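Local coordinates for hydrolase, isochorismatase family (Pseudomonas putida, PDB 4L07), which probably hydrolyses the amide of maleamate to maleate and ammonia, as a maleamate amidase of the isochorismatase family, at residues A[67-72]-A[97-102]; A[144-149]-A[171-176]; A[21-26]-A[134-139]. All blocks are in the same frame, centred on the assembly; numbering follows the deposited sequence.

Interaction 1 of 3, residues A[67-72]-A[97-102]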
loop_
_atom_site.group_PDB
_atom_site.type_symbol
_atom_site.label_atom_id
_atom_site.label_comp_id
_atom_site.label_asym_id
_atom_site.label_seq_id
_atom_site.Cartn_x
_atom_site.Cartn_y
_atom_site.Cartn_z
ATOM N N PHE A 67 -15.822 1.899 11.575
ATOM C CA PHE A 67 -15.066 2.437 12.708
ATOM C C PHE A 67 -13.628 1.943 12.675
ATOM O O PHE A 67 -13.370 0.806 12.285
ATOM C CB PHE A 67 -15.695 1.983 14.031
ATOM C CG PHE A 67 -17.062 2.550 14.288
ATOM C CD1 PHE A 67 -18.193 2.013 13.673
ATOM C CD2 PHE A 67 -17.225 3.611 15.176
ATOM C CE1 PHE A 67 -19.455 2.539 13.916
ATOM C CE2 PHE A 67 -18.486 4.140 15.428
ATOM C CZ PHE A 67 -19.599 3.606 14.795
ATOM N N THR A 68 -12.694 2.794 13.101
ATOM C CA THR A 68 -11.294 2.394 13.232
ATOM C C THR A 68 -10.827 2.472 14.680
ATOM O O THR A 68 -11.376 3.232 15.481
ATOM C CB THR A 68 -10.357 3.237 12.334
ATOM O OG1 THR A 68 -10.111 4.505 12.944
ATOM C CG2 THR A 68 -10.970 3.457 10.960
ATOM N N THR A 69 -9.817 1.676 15.006
ATOM C CA THR A 69 -9.188 1.698 16.318
ATOM C C THR A 69 -7.711 1.354 16.146
ATOM O O THR A 69 -7.342 0.585 15.245
ATOM C CB THR A 69 -9.887 0.734 17.319
ATOM O OG1 THR A 69 -9.412 0.970 18.652
ATOM C CG2 THR A 69 -9.644 -0.731 16.951
ATOM N N ILE A 70 -6.875 1.949 16.989
ATOM C CA ILE A 70 -5.470 1.580 17.081
ATOM C C ILE A 70 -5.336 0.545 18.200
ATOM O O ILE A 70 -5.715 0.805 19.347
ATOM C CB ILE A 70 -4.576 2.803 17.405
ATOM C CG1 ILE A 70 -4.584 3.812 16.241
ATOM C CG2 ILE A 70 -3.159 2.348 17.739
ATOM C CD1 ILE A 70 -3.964 5.162 16.572
ATOM N N ALA A 71 -4.801 -0.625 17.866
ATOM C CA ALA A 71 -4.561 -1.675 18.860
ATOM C C ALA A 71 -3.287 -2.445 18.533
ATOM O O ALA A 71 -3.031 -2.740 17.363
ATOM C CB ALA A 71 -5.746 -2.627 18.924
ATOM N N TYR A 72 -2.500 -2.753 19.565
ATOM C CA TYR A 72 -1.230 -3.482 19.418
ATOM C C TYR A 72 -1.152 -4.767 20.221
ATOM O O TYR A 72 -1.664 -4.853 21.336
ATOM C CB TYR A 72 -0.045 -2.622 19.855
ATOM C CG TYR A 72 0.023 -1.307 19.148
ATOM C CD1 TYR A 72 0.432 -1.235 17.819
ATOM C CD2 TYR A 72 -0.346 -0.133 19.798
ATOM C CE1 TYR A 72 0.478 -0.021 17.154
ATOM C CE2 TYR A 72 -0.302 1.085 19.145
ATOM C CZ TYR A 72 0.116 1.131 17.825
ATOM O OH TYR A 72 0.160 2.330 17.164
ATOM N N ARG A 97 -9.555 -2.036 27.669
ATOM C CA ARG A 97 -10.677 -1.125 27.463
ATOM C C ARG A 97 -10.312 0.024 26.513
ATOM O O ARG A 97 -11.178 0.548 25.817
ATOM C CB ARG A 97 -11.174 -0.569 28.805
ATOM C CG ARG A 97 -12.500 0.177 28.718
ATOM C CD ARG A 97 -13.014 0.576 30.094
ATOM N NE ARG A 97 -14.217 1.402 29.999
ATOM C CZ ARG A 97 -14.217 2.732 29.931
ATOM N NH1 ARG A 97 -15.363 3.398 29.848
ATOM N NH2 ARG A 97 -13.073 3.400 29.946
ATOM N N LEU A 98 -9.029 0.384 26.476
ATOM C CA LEU A 98 -8.550 1.540 25.701
ATOM C C LEU A 98 -8.881 1.410 24.213
ATOM O O LEU A 98 -9.133 2.410 23.538
ATOM C CB LEU A 98 -7.029 1.721 25.860
ATOM C CG LEU A 98 -6.207 1.976 27.144
ATOM C CD1 LEU A 98 -5.749 3.425 27.294
ATOM C CD2 LEU A 98 -6.830 1.422 28.423
ATOM N N VAL A 99 -8.891 0.173 23.716
ATOM C CA VAL A 99 -9.048 -0.101 22.288
ATOM C C VAL A 99 -10.512 -0.265 21.863
ATOM O O VAL A 99 -10.825 -0.289 20.668
ATOM C CB VAL A 99 -8.203 -1.332 21.894
ATOM C CG1 VAL A 99 -8.495 -1.776 20.470
ATOM C CG2 VAL A 99 -6.722 -1.018 22.075
ATOM N N GLU A 100 -11.406 -0.368 22.847
ATOM C CA GLU A 100 -12.833 -0.530 22.585
ATOM C C GLU A 100 -13.452 0.771 22.104
ATOM O O GLU A 100 -13.120 1.847 22.617
ATOM C CB GLU A 100 -13.553 -1.011 23.852
ATOM C CG GLU A 100 -13.213 -2.437 24.255
ATOM C CD GLU A 100 -13.823 -3.469 23.321
ATOM O OE1 GLU A 100 -13.090 -4.386 22.895
ATOM O OE2 GLU A 100 -15.030 -3.362 22.999
ATOM N N ILE A 101 -14.356 0.663 21.134
ATOM C CA ILE A 101 -15.049 1.820 20.578
ATOM C C ILE A 101 -15.986 2.369 21.647
ATOM O O ILE A 101 -16.717 1.611 22.283
ATOM C CB ILE A 101 -15.823 1.462 19.284
ATOM C CG1 ILE A 101 -14.876 0.874 18.214
ATOM C CG2 ILE A 101 -16.578 2.667 18.730
ATOM C CD1 ILE A 101 -13.694 1.760 17.847
ATOM N N ASP A 102 -15.936 3.680 21.856
ATOM C CA ASP A 102 -16.779 4.333 22.856
ATOM C C ASP A 102 -18.262 4.153 22.506
ATOM O O ASP A 102 -18.686 4.444 21.386
ATOM C CB ASP A 102 -16.404 5.816 22.960
ATOM C CG ASP A 102 -16.998 6.493 24.186
ATOM O OD1 ASP A 102 -18.153 6.185 24.536
ATOM O OD2 ASP A 102 -16.306 7.340 24.794
#
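The two backbones come nearest at Ala71 and Val99, whose CA atoms lie 5.9 Å apart, and the loop 97-102 meets strand 65-70 through side chains, with no backbone-to-backbone hydrogen bond between them. Phe67, Thr69 and Ala71 turn toward this loop, while the side chain of Thr68, between the first two, leaves on the other face of the sheet, where its hydroxyl pairs with Asp28.

Thr69 makes the polar link. With its hydroxyl anti to the backbone N (chi1 -169°), Thr69 OG1 donates to Val99 O at 2.8 Å. It arrives at 125° to the C=O and 23° off the carbonyl plane. A β-branched residue suits a strand, and threonine adds a donor for a carbonyl of an irregular loop. Val99 packs where the strand ends: its CG1 presses on Ala71 CB at 3.3 Å, tighter than usual for two carbons, and its CG2 lies 3.4 Å from Ile70 O; the small methyl of Ala71 lets the valine come this close. Ile101 reaches back along the strand: CD1 lies 3.6 Å from Thr68 O and also touches Thr69 CB, while CG2 approaches the Phe67 ring obliquely, 3.7 Å from CD2. A valine at Thr69 would probably leave Val99 O without its hydroxyl donor, and the loop held here by apolar contacts alone.

Strand 65-70 sits inside the parallel sheet, its backbone bonded to strand 22-27 on one flank and to Val112 and Val114 on the other. With both flanks taken, the loop packs across a face of the sheet instead of pairing with its edge, using apolar branches as cover and one hydroxyl-to-carbonyl bond that satisfies Val99 O and helps to set the loop's position.

Interaction 2 of 3, residues A[144-149]-A[171-176]. With SO4 (sulfate ion), chain C.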
loop_
_atom_site.group_PDB
_atom_site.type_symbol
_atom_site.label_atom_id
_atom_site.label_comp_id
_atom_site.label_asym_id
_atom_site.label_seq_id
_atom_site.Cartn_x
_atom_site.Cartn_y
_atom_site.Cartn_z
ATOM N N ALA A 144 -11.031 11.278 16.218
ATOM C CA ALA A 144 -10.000 11.891 17.051
ATOM C C ALA A 144 -8.618 11.354 16.674
ATOM O O ALA A 144 -8.477 10.158 16.442
ATOM C CB ALA A 144 -10.288 11.612 18.520
ATOM N N THR A 145 -7.596 12.211 16.602
ATOM C CA THR A 145 -7.720 13.655 16.790
ATOM C C THR A 145 -7.615 14.342 15.439
ATOM O O THR A 145 -7.038 13.799 14.491
ATOM C CB THR A 145 -6.620 14.221 17.713
ATOM O OG1 THR A 145 -5.326 13.997 17.122
ATOM C CG2 THR A 145 -6.675 13.556 19.082
ATOM N N THR A 146 -8.164 15.546 15.353
ATOM C CA THR A 146 -8.158 16.304 14.099
ATOM C C THR A 146 -6.773 16.380 13.463
ATOM O O THR A 146 -6.616 16.097 12.268
ATOM C CB THR A 146 -8.690 17.723 14.317
ATOM O OG1 THR A 146 -9.846 17.648 15.158
ATOM C CG2 THR A 146 -9.067 18.363 12.991
ATOM N N SER A 147 -5.779 16.745 14.269
ATOM C CA SER A 147 -4.421 16.954 13.767
ATOM C C SER A 147 -3.643 15.665 13.533
ATOM O O SER A 147 -2.626 15.683 12.847
ATOM C CB SER A 147 -3.625 17.893 14.679
ATOM O OG SER A 147 -3.564 17.422 16.019
ATOM N N GLY A 148 -4.116 14.556 14.100
ATOM C CA GLY A 148 -3.404 13.281 14.015
ATOM C C GLY A 148 -4.075 12.306 13.072
ATOM O O GLY A 148 -3.972 12.434 11.845
ATOM N N CYS A 149 -4.782 11.337 13.652
ATOM C CA CYS A 149 -5.433 10.270 12.889
ATOM C C CYS A 149 -6.465 10.763 11.866
ATOM O O CYS A 149 -6.559 10.210 10.769
ATOM C CB CYS A 149 -6.052 9.249 13.838
ATOM N N CYS A 171 -15.017 16.318 14.873
ATOM C CA CYS A 171 -13.590 16.102 15.024
ATOM C C CYS A 171 -13.123 16.680 16.353
ATOM O O CYS A 171 -13.356 17.856 16.636
ATOM C CB CYS A 171 -12.849 16.744 13.851
ATOM S SG CYS A 171 -13.232 15.992 12.246
ATOM N N ALA A 172 -12.479 15.845 17.165
ATOM C CA ALA A 172 -11.975 16.260 18.477
ATOM C C ALA A 172 -10.448 16.312 18.473
ATOM O O ALA A 172 -9.792 15.545 17.765
ATOM C CB ALA A 172 -12.477 15.309 19.554
ATOM N N ASP A 173 -9.881 17.219 19.259
ATOM C CA ASP A 173 -8.432 17.291 19.411
ATOM C C ASP A 173 -8.033 17.717 20.828
ATOM O O ASP A 173 -8.896 18.099 21.645
ATOM C CB ASP A 173 -7.835 18.239 18.361
ATOM C CG ASP A 173 -6.419 17.851 17.959
ATOM O OD1 ASP A 173 -5.694 17.263 18.790
ATOM O OD2 ASP A 173 -6.029 18.140 16.805
ATOM N N ARG A 174 -6.733 17.645 21.106
ATOM C CA ARG A 174 -6.156 17.956 22.417
ATOM C C ARG A 174 -6.004 19.442 22.663
ATOM O O ARG A 174 -5.886 19.870 23.808
ATOM C CB ARG A 174 -4.785 17.297 22.563
ATOM C CG ARG A 174 -4.875 15.793 22.604
ATOM C CD ARG A 174 -3.534 15.101 22.707
ATOM N NE ARG A 174 -3.767 13.664 22.657
ATOM C CZ ARG A 174 -3.780 12.944 21.541
ATOM N NH1 ARG A 174 -3.540 13.521 20.364
ATOM N NH2 ARG A 174 -4.033 11.641 21.604
ATOM N N ALA A 175 -5.981 20.215 21.582
ATOM C CA ALA A 175 -5.781 21.663 21.645
ATOM C C ALA A 175 -6.350 22.311 20.398
ATOM O O ALA A 175 -6.420 21.679 19.339
ATOM C CB ALA A 175 -4.302 21.994 21.790
ATOM N N LYS A 176 -6.752 23.572 20.532
ATOM C CA LYS A 176 -7.388 24.319 19.451
ATOM C C LYS A 176 -6.441 24.583 18.274
ATOM O O LYS A 176 -6.848 24.481 17.115
ATOM C CB LYS A 176 -7.936 25.640 20.001
ATOM C CG LYS A 176 -8.740 26.480 19.027
ATOM C CD LYS A 176 -9.289 27.710 19.744
ATOM C CE LYS A 176 -9.845 28.740 18.776
ATOM N NZ LYS A 176 -10.287 29.959 19.513
HETATM S S SO4 C . -3.781 10.971 17.397
HETATM O O1 SO4 C . -4.135 11.267 18.810
HETATM O O2 SO4 C . -4.846 11.418 16.491
HETATM O O3 SO4 C . -2.534 11.685 17.048
HETATM O O4 SO4 C . -3.554 9.510 17.212
#
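At the C-terminal ends of the parallel strands, the β-α-β unit of strand 138-144, helix 146-159 and strand 163-172 brings the start of its helix, at Thr146 and Ser147, against Ala172 and Asp173. Thr146 N donates to Ala172 O at 2.9 Å, coming from above the carbonyl plane, and the Thr146 hydroxyl has His179 as its main partner.

Asp173 grips the first turn. Asp173 OD2 takes Ser147 OG on its syn lone pair at 2.7 Å, and Ser147 N from above the carboxylate plane at 2.9 Å. Its CG stands anti to the backbone N (chi1 -150°), which carries the carboxylate across to the helix, while OD1 accepts from Arg174 N. An aspartate suits this place, since its negative charge would probably be favoured by the N-terminal end of the helix.

Beside it, Thr145, the N-cap residue, follows a cis peptide. Thr145 N and Thr145 OG1, the latter at 2.7 Å, converge with Cys149 N on sulfate O2, the Cys149 bond being nearly straight at 174°. Arg174 turns its guanidinium edge to the ion, NH1 and NH2 each 2.8 Å from sulfate O1, and Thr145 CG2 packs over one guanidinium face. Lys189 of the second subunit also binds the sulfate, which probably came from the crystallisation liquor.

The two N-H groups on sulfate O2, after a cis peptide, resemble the oxyanion hole of relatives in this family, so the sulfate probably marks the substrate pocket, where Arg174 and Lys189 of the second subunit could suit a carboxylate; Asp173 probably steadies the turn that supplies those N-H donors.

Interaction 3 of 3, residues A[21-26]-A[134-139]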
loop_
_atom_site.group_PDB
_atom_site.type_symbol
_atom_site.label_atom_id
_atom_site.label_comp_id
_atom_site.label_asym_id
_atom_site.label_seq_id
_atom_site.Cartn_x
_atom_site.Cartn_y
_atom_site.Cartn_z
ATOM N N HIS A 21 -22.452 7.785 -3.653
ATOM C CA HIS A 21 -22.229 6.585 -2.840
ATOM C C HIS A 21 -21.396 6.877 -1.619
ATOM O O HIS A 21 -20.183 6.623 -1.598
ATOM C CB HIS A 21 -21.618 5.465 -3.674
ATOM C CG HIS A 21 -22.466 5.058 -4.856
ATOM N ND1 HIS A 21 -23.623 4.379 -4.719
ATOM C CD2 HIS A 21 -22.291 5.266 -6.221
ATOM C CE1 HIS A 21 -24.159 4.159 -5.935
ATOM N NE2 HIS A 21 -23.345 4.700 -6.853
ATOM N N PRO A 22 -22.040 7.422 -0.572
ATOM C CA PRO A 22 -21.366 7.859 0.642
ATOM C C PRO A 22 -20.984 6.719 1.578
ATOM O O PRO A 22 -21.663 5.692 1.616
ATOM C CB PRO A 22 -22.416 8.745 1.337
ATOM C CG PRO A 22 -23.534 8.919 0.355
ATOM C CD PRO A 22 -23.484 7.709 -0.521
ATOM N N ALA A 23 -19.912 6.934 2.337
ATOM C CA ALA A 23 -19.538 6.071 3.447
ATOM C C ALA A 23 -19.010 6.928 4.590
ATOM O O ALA A 23 -18.415 7.994 4.365
ATOM C CB ALA A 23 -18.497 5.045 3.011
ATOM N N ILE A 24 -19.259 6.475 5.815
ATOM C CA ILE A 24 -18.828 7.193 7.008
ATOM C C ILE A 24 -17.630 6.461 7.613
ATOM O O ILE A 24 -17.691 5.251 7.857
ATOM C CB ILE A 24 -19.968 7.280 8.063
ATOM C CG1 ILE A 24 -21.337 7.592 7.415
ATOM C CG2 ILE A 24 -19.607 8.224 9.216
ATOM C CD1 ILE A 24 -21.447 8.887 6.622
ATOM N N ILE A 25 -16.546 7.194 7.851
ATOM C CA ILE A 25 -15.386 6.645 8.552
ATOM C C ILE A 25 -15.271 7.333 9.908
ATOM O O ILE A 25 -15.125 8.552 9.978
ATOM C CB ILE A 25 -14.074 6.838 7.757
ATOM C CG1 ILE A 25 -14.237 6.348 6.311
ATOM C CG2 ILE A 25 -12.914 6.159 8.481
ATOM C CD1 ILE A 25 -13.165 6.852 5.363
ATOM N N VAL A 26 -15.356 6.547 10.974
ATOM C CA VAL A 26 -15.242 7.067 12.340
ATOM C C VAL A 26 -13.866 6.689 12.879
ATOM O O VAL A 26 -13.610 5.540 13.233
ATOM C CB VAL A 26 -16.359 6.516 13.246
ATOM C CG1 VAL A 26 -16.316 7.172 14.626
ATOM C CG2 VAL A 26 -17.709 6.748 12.597
ATOM N N THR A 134 -17.450 -1.629 -2.081
ATOM C CA THR A 134 -18.825 -1.160 -1.914
ATOM C C THR A 134 -19.144 -0.033 -2.896
ATOM O O THR A 134 -20.192 0.610 -2.781
ATOM C CB THR A 134 -19.099 -0.670 -0.474
ATOM O OG1 THR A 134 -18.061 0.231 -0.072
ATOM C CG2 THR A 134 -19.150 -1.841 0.504
ATOM N N ASN A 135 -18.234 0.190 -3.851
ATOM C CA ASN A 135 -18.355 1.252 -4.862
ATOM C C ASN A 135 -18.575 2.634 -4.245
ATOM O O ASN A 135 -19.373 3.431 -4.740
ATOM C CB ASN A 135 -19.471 0.927 -5.866
ATOM C CG ASN A 135 -19.192 -0.333 -6.654
ATOM O OD1 ASN A 135 -18.127 -0.476 -7.258
ATOM N ND2 ASN A 135 -20.143 -1.262 -6.648
ATOM N N THR A 136 -17.868 2.899 -3.151
ATOM C CA THR A 136 -17.939 4.186 -2.461
ATOM C C THR A 136 -17.238 5.238 -3.317
ATOM O O THR A 136 -16.201 4.948 -3.915
ATOM C CB THR A 136 -17.256 4.095 -1.078
ATOM O OG1 THR A 136 -17.964 3.157 -0.261
ATOM C CG2 THR A 136 -17.235 5.441 -0.371
ATOM N N ASP A 137 -17.811 6.441 -3.392
ATOM C CA ASP A 137 -17.169 7.549 -4.110
ATOM C C ASP A 137 -16.880 8.772 -3.235
ATOM O O ASP A 137 -16.067 9.629 -3.605
ATOM C CB ASP A 137 -17.959 7.950 -5.369
ATOM C CG ASP A 137 -19.403 8.361 -5.076
ATOM O OD1 ASP A 137 -19.732 8.744 -3.936
ATOM O OD2 ASP A 137 -20.217 8.319 -6.023
ATOM N N THR A 138 -17.544 8.841 -2.084
ATOM C CA THR A 138 -17.447 9.994 -1.190
ATOM C C THR A 138 -17.408 9.503 0.250
ATOM O O THR A 138 -18.264 8.714 0.667
ATOM C CB THR A 138 -18.649 10.948 -1.369
ATOM O OG1 THR A 138 -18.837 11.227 -2.761
ATOM C CG2 THR A 138 -18.422 12.266 -0.619
ATOM N N VAL A 139 -16.409 9.956 1.004
ATOM C CA VAL A 139 -16.287 9.574 2.410
ATOM C C VAL A 139 -16.492 10.776 3.321
ATOM O O VAL A 139 -16.083 11.897 2.990
ATOM C CB VAL A 139 -14.956 8.849 2.742
ATOM C CG1 VAL A 139 -14.863 7.526 1.981
ATOM C CG2 VAL A 139 -13.741 9.726 2.449
#
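His21 and Asp137 grip each other twice, through backbone and carboxylate. His21 N donates to Asp137 OD1 at 2.9 Å, meeting it on the syn side but 34° out of the carboxylate plane, and Asp137 N returns a bond to His21 O at 3.0 Å. The Thr138 hydroxyl reaches OD1 as well, from the opposite face of the carboxylate, so two donors clamp this oxygen; OD2 accepts from Val20 N. The carboxylate owes its place to chi1 of Asp137 (58°), which sets CG between the backbone N and the carbonyl carbon, folded back to the start of strand 22-27. An aspartate fits because its short side chain can take several N-H and O-H groups while its own backbone N stays bonded to the same neighbour.

Further along, Ala23 N donates to Thr138 O at 2.9 Å, almost in line with the C=O. With this bond strands 22-27 and 138-144 begin their parallel pairing in the middle of the sheet, Pro22 beside Thr138 and Ala23 beside Val139. Proline costs nothing on this side, since the pairing uses Ala23 N and His21 O, the latter bonded to Asp137 N and weakly to Thr138 N. Ahead of strand 138-144, Asn135, with positive phi, is the C′ residue of a Schellman motif ending helix 127-133, and its O, 3.2 Å from His21 CB, is buried by the contact without a hydrogen-bond partner in the model.

Around these bonds the packing is apolar and small. Ala23 CB meets Thr136 CG2 at 3.6 Å, an ordinary methyl-to-methyl contact. On the same face Ile25 CD1 crosses Val139 obliquely, 3.8 Å from its CB. Pro22 and Thr138 share the other face of the sheet, covered by Trp202 of helix 196-207.

In the fold
All three contacts touch one parallel sheet and are largely buried, but they use it differently. Interaction 3 is a side-by-side parallel pairing of two central strands, held by backbone bonds and a carboxylate at their start; His21 is exposed. Interaction 1 lays a loop over a face of strand 65-70, mainly by apolar contact. It adjoins interaction 3, where Thr68 N probably bonds to Val26 O and Phe67 packs on Val26. Interaction 2 begins at the C-terminal end of strand 138-144, whose start is in interaction 3, and the centres of the two are about 21 Å apart. It is the most polar of the three, charged, sulfate-bound and bordered by a second subunit.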